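Putative hyaluronoglucosaminidase (Clostridium perfringens, PDB 6PWI) is a family 84 glycoside hydrolase that probably removes N-acetylglucosamine-type sugars from glycans as a secreted, cell-wall-anchored hexosaminidase, represented here by its catalytic and neighbouring domains. Local coordinates at residues Gly177-Trp191 and Phe418-Gln430. Sequence-based numbering, arbitrary orientation.
Sequences GQWRGFIEGYYGIPW and FKGIVTNPMQEAQ
The indole of W191 is layered between A429, whose CB makes a CH-pi contact with one face, 3.8 Å from the five-membered ring centroid, and Y186 CE2 with E184 CG on the opposite face. At the indole edge NE1 donates to M426 O (2.9 Å), an acceptor almost exactly in the ring plane, while CH2 abuts P425 CG (3.6 Å). The Y186 ring carries the M426-Q427 peptide over one face; its OH donates to I189 O, near the ring plane, which tethers the phenol end. The side chain of Q427, extended beyond CG, runs across that of Y186 at about a right angle, its amide turned 66° from the ring, and its OE1 accepts a nearly straight bond from I189 N (3.1 Å, 172°), the N-H coming from above the amide plane. N424 CG lies anti to the backbone N (chi1 -180°), which brings OD1 to G185 N (3.1 Å); its ND2 turns to N392. Behind these loops, parallel pairing runs from W179 O, which accepts from I421 N, to T423 O, which accepts from I183 N (3.0 Å). These are the first and last strands, 179-184 and 418-423, so their pairing closes the eight-stranded (beta/alpha)8 barrel, with the side chain of D299, the predicted proton donor, about 11 Å from G185. Strands 210-213 and 387-391 flank the pair, and helix 433-444 packs against R180, F182 and T423.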
# COMPACT_ATOMS: atom_id res chain seq x y z
N GLY A 177 -6.88 12.02 -3.76
CA GLY A 177 -7.19 11.74 -2.37
C GLY A 177 -6.35 12.59 -1.41
O GLY A 177 -5.18 12.84 -1.67
N GLN A 178 -6.98 13.00 -0.31
CA GLN A 178 -6.32 13.70 0.79
C GLN A 178 -5.35 12.75 1.50
O GLN A 178 -4.21 13.13 1.76
CB GLN A 178 -7.38 14.32 1.70
CG GLN A 178 -6.84 15.07 2.91
CD GLN A 178 -7.88 15.41 3.95
OE1 GLN A 178 -9.02 14.95 3.91
NE2 GLN A 178 -7.49 16.21 4.92
N TRP A 179 -5.78 11.51 1.79
CA TRP A 179 -4.96 10.55 2.52
C TRP A 179 -4.68 9.31 1.68
O TRP A 179 -5.59 8.77 1.04
CB TRP A 179 -5.58 10.17 3.87
CG TRP A 179 -5.96 11.36 4.70
CD1 TRP A 179 -7.23 11.70 5.07
CD2 TRP A 179 -5.09 12.39 5.22
NE1 TRP A 179 -7.21 12.86 5.80
CE2 TRP A 179 -5.91 13.31 5.90
CE3 TRP A 179 -3.71 12.64 5.18
CZ2 TRP A 179 -5.40 14.45 6.54
CZ3 TRP A 179 -3.20 13.76 5.81
CH2 TRP A 179 -4.04 14.66 6.47
N ARG A 180 -3.42 8.88 1.68
CA ARG A 180 -2.96 7.69 0.99
C ARG A 180 -1.96 6.95 1.88
O ARG A 180 -0.93 7.51 2.26
CB ARG A 180 -2.28 8.07 -0.33
CG ARG A 180 -3.07 9.03 -1.20
CD ARG A 180 -2.24 9.67 -2.30
NE ARG A 180 -1.08 10.44 -1.84
CZ ARG A 180 -1.13 11.68 -1.35
NH1 ARG A 180 -2.28 12.31 -1.24
NH2 ARG A 180 -0.01 12.28 -0.97
N GLY A 181 -2.27 5.70 2.23
CA GLY A 181 -1.32 4.91 2.97
C GLY A 181 -1.87 3.58 3.45
O GLY A 181 -2.71 2.96 2.79
N PHE A 182 -1.37 3.15 4.61
CA PHE A 182 -1.62 1.82 5.12
C PHE A 182 -1.76 1.91 6.64
O PHE A 182 -1.16 2.77 7.28
CB PHE A 182 -0.49 0.88 4.71
CG PHE A 182 0.90 1.34 5.06
CD1 PHE A 182 1.55 0.86 6.20
CD2 PHE A 182 1.58 2.25 4.26
CE1 PHE A 182 2.84 1.27 6.51
CE2 PHE A 182 2.87 2.68 4.58
CZ PHE A 182 3.49 2.19 5.71
N ILE A 183 -2.56 0.99 7.19
CA ILE A 183 -2.83 0.90 8.61
C ILE A 183 -2.48 -0.50 9.08
O ILE A 183 -2.92 -1.49 8.48
CB ILE A 183 -4.31 1.22 8.90
CG1 ILE A 183 -4.63 1.09 10.39
CG2 ILE A 183 -5.23 0.35 8.05
CD1 ILE A 183 -5.95 1.68 10.79
N GLU A 184 -1.70 -0.58 10.16
CA GLU A 184 -1.46 -1.85 10.82
C GLU A 184 -2.65 -2.15 11.73
O GLU A 184 -2.64 -1.81 12.90
CB GLU A 184 -0.14 -1.79 11.59
CG GLU A 184 0.32 -3.13 12.14
CD GLU A 184 1.66 -3.17 12.85
OE1 GLU A 184 2.49 -2.23 12.66
OE2 GLU A 184 1.89 -4.16 13.59
N GLY A 185 -3.69 -2.78 11.17
CA GLY A 185 -4.94 -2.92 11.90
C GLY A 185 -5.60 -4.30 11.74
O GLY A 185 -6.83 -4.40 11.81
N TYR A 186 -4.78 -5.34 11.57
CA TYR A 186 -5.27 -6.70 11.41
C TYR A 186 -5.11 -7.46 12.73
O TYR A 186 -4.46 -6.97 13.63
CB TYR A 186 -4.46 -7.40 10.32
CG TYR A 186 -2.97 -7.38 10.58
CD1 TYR A 186 -2.38 -8.29 11.44
CD2 TYR A 186 -2.16 -6.42 9.99
CE1 TYR A 186 -1.01 -8.27 11.69
CE2 TYR A 186 -0.80 -6.38 10.23
CZ TYR A 186 -0.23 -7.31 11.08
OH TYR A 186 1.12 -7.26 11.32
N TYR A 187 -5.70 -8.66 12.81
CA TYR A 187 -5.45 -9.61 13.89
C TYR A 187 -4.33 -10.55 13.46
O TYR A 187 -4.44 -11.24 12.45
CB TYR A 187 -6.70 -10.43 14.21
CG TYR A 187 -7.89 -9.61 14.66
CD1 TYR A 187 -8.13 -9.39 16.02
CD2 TYR A 187 -8.77 -9.04 13.75
CE1 TYR A 187 -9.21 -8.63 16.44
CE2 TYR A 187 -9.85 -8.28 14.16
CZ TYR A 187 -10.08 -8.08 15.51
OH TYR A 187 -11.14 -7.34 15.93
N GLY A 188 -3.23 -10.56 14.22
CA GLY A 188 -2.09 -11.36 13.82
C GLY A 188 -0.82 -10.90 14.52
O GLY A 188 -0.87 -10.16 15.50
N ILE A 189 0.32 -11.39 14.01
CA ILE A 189 1.63 -11.04 14.53
C ILE A 189 1.97 -9.63 14.06
O ILE A 189 1.89 -9.34 12.86
CB ILE A 189 2.68 -12.08 14.08
CG1 ILE A 189 2.32 -13.49 14.57
CG2 ILE A 189 4.07 -11.65 14.49
CD1 ILE A 189 3.23 -14.57 14.03
N PRO A 190 2.34 -8.71 14.98
CA PRO A 190 2.64 -7.33 14.59
C PRO A 190 3.89 -7.29 13.71
O PRO A 190 4.74 -8.18 13.77
CB PRO A 190 2.87 -6.62 15.93
CG PRO A 190 3.25 -7.72 16.90
CD PRO A 190 2.50 -8.95 16.42
N TRP A 191 3.98 -6.26 12.86
CA TRP A 191 5.19 -6.07 12.09
C TRP A 191 6.34 -5.74 13.03
O TRP A 191 6.14 -5.10 14.07
CB TRP A 191 4.99 -4.95 11.06
CG TRP A 191 3.93 -5.22 10.04
CD1 TRP A 191 3.54 -6.43 9.54
CD2 TRP A 191 3.16 -4.23 9.34
NE1 TRP A 191 2.56 -6.26 8.60
CE2 TRP A 191 2.31 -4.93 8.46
CE3 TRP A 191 3.10 -2.84 9.39
CZ2 TRP A 191 1.40 -4.27 7.63
CZ3 TRP A 191 2.20 -2.18 8.58
CH2 TRP A 191 1.37 -2.89 7.71
N PHE A 418 -14.92 10.59 -2.11
CA PHE A 418 -14.31 10.17 -0.85
C PHE A 418 -12.95 10.83 -0.68
O PHE A 418 -12.35 11.28 -1.66
CB PHE A 418 -14.30 8.64 -0.72
CG PHE A 418 -13.33 7.92 -1.61
CD1 PHE A 418 -12.24 7.25 -1.07
CD2 PHE A 418 -13.49 7.90 -2.98
CE1 PHE A 418 -11.34 6.59 -1.89
CE2 PHE A 418 -12.60 7.23 -3.80
CZ PHE A 418 -11.52 6.57 -3.25
N LYS A 419 -12.47 10.84 0.57
CA LYS A 419 -11.38 11.69 1.03
C LYS A 419 -10.03 11.02 0.84
O LYS A 419 -8.99 11.68 0.91
CB LYS A 419 -11.56 12.01 2.52
CG LYS A 419 -12.70 12.96 2.86
CD LYS A 419 -12.72 13.39 4.32
CE LYS A 419 -13.27 14.79 4.50
NZ LYS A 419 -13.61 15.06 5.92
N GLY A 420 -10.02 9.70 0.64
CA GLY A 420 -8.77 8.96 0.54
C GLY A 420 -8.91 7.52 1.03
O GLY A 420 -10.00 7.09 1.40
N ILE A 421 -7.80 6.79 1.03
CA ILE A 421 -7.86 5.36 1.25
C ILE A 421 -6.60 4.88 1.96
O ILE A 421 -5.49 5.35 1.67
CB ILE A 421 -8.13 4.63 -0.09
CG1 ILE A 421 -8.19 3.10 0.09
CG2 ILE A 421 -7.15 5.05 -1.17
CD1 ILE A 421 -9.01 2.39 -0.98
N VAL A 422 -6.77 3.96 2.92
CA VAL A 422 -5.65 3.23 3.48
C VAL A 422 -5.91 1.73 3.31
O VAL A 422 -7.05 1.29 3.38
CB VAL A 422 -5.37 3.60 4.95
CG1 VAL A 422 -4.86 5.02 5.08
CG2 VAL A 422 -6.56 3.35 5.86
N THR A 423 -4.83 0.97 3.08
CA THR A 423 -4.90 -0.48 2.99
C THR A 423 -4.54 -1.11 4.34
O THR A 423 -3.55 -0.74 4.97
CB THR A 423 -3.99 -1.01 1.87
OG1 THR A 423 -3.85 -2.41 2.07
CG2 THR A 423 -2.61 -0.41 1.86
N ASN A 424 -5.36 -2.06 4.78
CA ASN A 424 -5.07 -2.86 5.95
C ASN A 424 -4.38 -4.14 5.47
O ASN A 424 -5.04 -5.04 4.96
CB ASN A 424 -6.35 -3.12 6.75
CG ASN A 424 -6.15 -3.95 8.00
OD1 ASN A 424 -5.08 -3.91 8.60
ND2 ASN A 424 -7.17 -4.68 8.41
N PRO A 425 -3.03 -4.25 5.52
CA PRO A 425 -2.31 -5.33 4.85
C PRO A 425 -2.15 -6.59 5.69
O PRO A 425 -2.77 -6.71 6.75
CB PRO A 425 -0.95 -4.69 4.53
CG PRO A 425 -1.05 -3.26 5.03
CD PRO A 425 -2.10 -3.28 6.12
N MET A 426 -1.32 -7.52 5.19
CA MET A 426 -1.09 -8.83 5.79
C MET A 426 -0.10 -8.71 6.94
O MET A 426 0.63 -7.73 7.03
CB MET A 426 -0.49 -9.79 4.77
CG MET A 426 -1.33 -9.99 3.53
SD MET A 426 -0.42 -11.02 2.34
CE MET A 426 0.35 -9.75 1.35
N GLN A 427 -0.03 -9.74 7.78
CA GLN A 427 1.02 -9.79 8.78
C GLN A 427 2.38 -9.98 8.10
O GLN A 427 3.42 -9.78 8.72
CB GLN A 427 0.73 -10.87 9.83
CG GLN A 427 0.91 -12.28 9.31
CD GLN A 427 0.80 -13.31 10.41
OE1 GLN A 427 0.18 -13.07 11.46
NE2 GLN A 427 1.40 -14.46 10.18
N GLU A 428 2.36 -10.34 6.81
CA GLU A 428 3.56 -10.46 6.01
C GLU A 428 3.85 -9.10 5.37
O GLU A 428 3.24 -8.74 4.36
CB GLU A 428 3.43 -11.55 4.95
CG GLU A 428 3.42 -12.95 5.52
CD GLU A 428 2.10 -13.38 6.16
OE1 GLU A 428 1.08 -12.71 5.91
OE2 GLU A 428 2.10 -14.38 6.91
N ALA A 429 4.79 -8.36 5.97
CA ALA A 429 4.98 -6.96 5.65
C ALA A 429 5.50 -6.77 4.23
O ALA A 429 4.92 -6.00 3.46
CB ALA A 429 5.86 -6.31 6.68
N GLN A 430 6.57 -7.48 3.87
CA GLN A 430 7.21 -7.33 2.57
C GLN A 430 6.24 -7.69 1.44
O GLN A 430 6.14 -6.95 0.47
CB GLN A 430 8.50 -8.16 2.51
CG GLN A 430 9.57 -7.68 3.48
CD GLN A 430 10.17 -6.36 3.07
OE1 GLN A 430 10.50 -6.14 1.91
NE2 GLN A 430 10.32 -5.46 4.03
O HOH W 1 4.63 -9.63 11.32